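Local coordinates for protein decapping nuclease RAI1 (Candida albicans, PDB 5BUD) that removes NAD caps and other 5'-end caps from RNA with the help of divalent metal ions, and binds the exoribonuclease RAT1 and stimulates it, at residues 372-376 with 377-381. Sequence-based numbering, arbitrary orientation.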
loop_
_atom_site.group_PDB
_atom_site.type_symbol
_atom_site.label_atom_id
_atom_site.label_comp_id
_atom_site.label_asym_id
_atom_site.label_seq_id
_atom_site.Cartn_x
_atom_site.Cartn_y
_atom_site.Cartn_z
ATOM N N LYS A 372 -24.154 -0.501 9.264
ATOM C CA LYS A 372 -23.132 -1.549 9.220
ATOM C C LYS A 372 -21.740 -0.963 9.434
ATOM O O LYS A 372 -20.921 -1.541 10.149
ATOM C CB LYS A 372 -23.161 -2.330 7.909
ATOM C CG LYS A 372 -24.306 -3.324 7.829
ATOM C CD LYS A 372 -24.350 -4.023 6.479
ATOM C CE LYS A 372 -25.092 -3.201 5.438
ATOM N NZ LYS A 372 -25.335 -4.008 4.207
ATOM N N LEU A 373 -21.485 0.183 8.804
ATOM C CA LEU A 373 -20.157 0.783 8.865
ATOM C C LEU A 373 -19.806 1.124 10.308
ATOM O O LEU A 373 -18.680 0.865 10.787
ATOM C CB LEU A 373 -20.073 2.020 7.960
ATOM C CG LEU A 373 -19.910 1.676 6.461
ATOM C CD1 LEU A 373 -20.070 2.902 5.588
ATOM C CD2 LEU A 373 -18.578 0.979 6.188
ATOM N N ARG A 374 -20.787 1.688 10.995
ATOM C CA ARG A 374 -20.577 2.237 12.332
ATOM C C ARG A 374 -20.703 1.181 13.424
ATOM O O ARG A 374 -20.299 1.437 14.534
ATOM C CB ARG A 374 -21.545 3.382 12.584
ATOM C CG ARG A 374 -21.253 4.600 11.732
ATOM C CD ARG A 374 -22.233 5.728 12.011
ATOM N NE ARG A 374 -21.900 6.919 11.215
ATOM C CZ ARG A 374 -20.928 7.781 11.506
ATOM N NH1 ARG A 374 -20.201 7.625 12.596
ATOM N NH2 ARG A 374 -20.686 8.813 10.705
ATOM N N ASN A 375 -21.221 -0.003 13.094
ATOM C CA ASN A 375 -21.378 -1.095 14.074
ATOM C C ASN A 375 -20.641 -2.373 13.701
ATOM O O ASN A 375 -21.225 -3.471 13.744
ATOM C CB ASN A 375 -22.871 -1.391 14.290
ATOM C CG ASN A 375 -23.605 -0.216 14.874
ATOM O OD1 ASN A 375 -24.259 0.544 14.159
ATOM N ND2 ASN A 375 -23.458 -0.025 16.179
ATOM N N GLY A 376 -19.361 -2.260 13.333
ATOM C CA GLY A 376 -18.559 -3.448 13.098
ATOM C C GLY A 376 -17.768 -3.484 11.809
ATOM O O GLY A 376 -16.653 -3.976 11.799
ATOM N N GLN A 377 -18.334 -2.948 10.731
ATOM C CA GLN A 377 -17.735 -3.076 9.411
ATOM C C GLN A 377 -16.560 -2.097 9.193
ATOM O O GLN A 377 -15.717 -2.328 8.339
ATOM C CB GLN A 377 -18.799 -2.842 8.357
ATOM C CG GLN A 377 -18.534 -3.514 7.044
ATOM C CD GLN A 377 -19.783 -3.519 6.195
ATOM O OE1 GLN A 377 -20.612 -4.433 6.302
ATOM N NE2 GLN A 377 -19.939 -2.487 5.365
ATOM N N LEU A 378 -16.549 -0.998 9.942
ATOM C CA LEU A 378 -15.417 -0.084 10.002
ATOM C C LEU A 378 -15.154 0.210 11.471
ATOM O O LEU A 378 -14.202 -0.318 12.058
ATOM C CB LEU A 378 -15.664 1.186 9.190
ATOM C CG LEU A 378 -14.410 2.021 8.845
ATOM C CD1 LEU A 378 -14.730 3.153 7.873
ATOM C CD2 LEU A 378 -13.739 2.582 10.072
ATOM N N LEU A 379 -16.027 1.005 12.086
ATOM C CA LEU A 379 -15.923 1.310 13.512
ATOM C C LEU A 379 -16.298 0.093 14.337
ATOM O O LEU A 379 -17.132 -0.723 13.920
ATOM C CB LEU A 379 -16.837 2.464 13.868
ATOM C CG LEU A 379 -16.508 3.781 13.148
ATOM C CD1 LEU A 379 -17.477 4.854 13.600
ATOM C CD2 LEU A 379 -15.070 4.167 13.452
ATOM N N THR A 380 -15.638 -0.056 15.477
ATOM C CA THR A 380 -15.949 -1.105 16.411
ATOM C C THR A 380 -16.410 -0.501 17.726
ATOM O O THR A 380 -16.080 0.670 18.034
ATOM C CB THR A 380 -14.737 -1.995 16.668
ATOM O OG1 THR A 380 -13.702 -1.222 17.296
ATOM C CG2 THR A 380 -14.241 -2.602 15.344
ATOM N N PRO A 381 -17.154 -1.305 18.528
ATOM C CA PRO A 381 -17.668 -0.759 19.787
ATOM C C PRO A 381 -16.573 -0.456 20.803
ATOM O O PRO A 381 -16.709 0.509 21.572
ATOM C CB PRO A 381 -18.659 -1.834 20.271
ATOM C CG PRO A 381 -18.276 -3.090 19.537
ATOM C CD PRO A 381 -17.754 -2.620 18.210
HETATM O O HOH W 1 -19.332 -0.236 16.547
HETATM O O HOH W 2 -14.008 -3.206 11.737
#
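Gln-377 N reaches back to Lys-372 O and Leu-378 N to Leu-373 O, both at 3.0 Å, two successive i to i+5 bonds that widen the last turn of helix 367-377 to pi type. Leu-373 O also takes Leu-379 N at 3.0 Å, nearly in line with its C=O, whereas Leu-378 N sits in the carbonyl plane on a lone pair. Gly-376, with its positive phi of 131°, turns the chain here, and its N makes a weak bond to Leu-379 O. One water joins Gly-376 O to Leu-378 O. The Gln-377 side chain runs along that of Lys-372 in the same direction, with OE1 3.7 Å from Lys-372 CB. The Gln-377 chain stretches out from a CG set anti to the backbone N (chi1 -154°), which carries NE2 over to Leu-373 CD2 (3.8 Å). That same methyl meets Leu-378 CB at 4.2 Å, and both leucines pack on Val-126 of strand 121-128. Arg-374 lies beside Leu-379, its NH1 4.0 Å from CD1, while its NH2 bonds to Lys-347 O and Pro-127 O and its NE to Asn-370 OD1. Thr-380, at the N-cap of helix 381-389, turns OG1 to Phe-383 N in a weak bond. Backbone bonds thus close the helix end, with two donors satisfied by one carbonyl, while leucines and a tethered guanidinium seat the turn against the strand, well away from the manganese site.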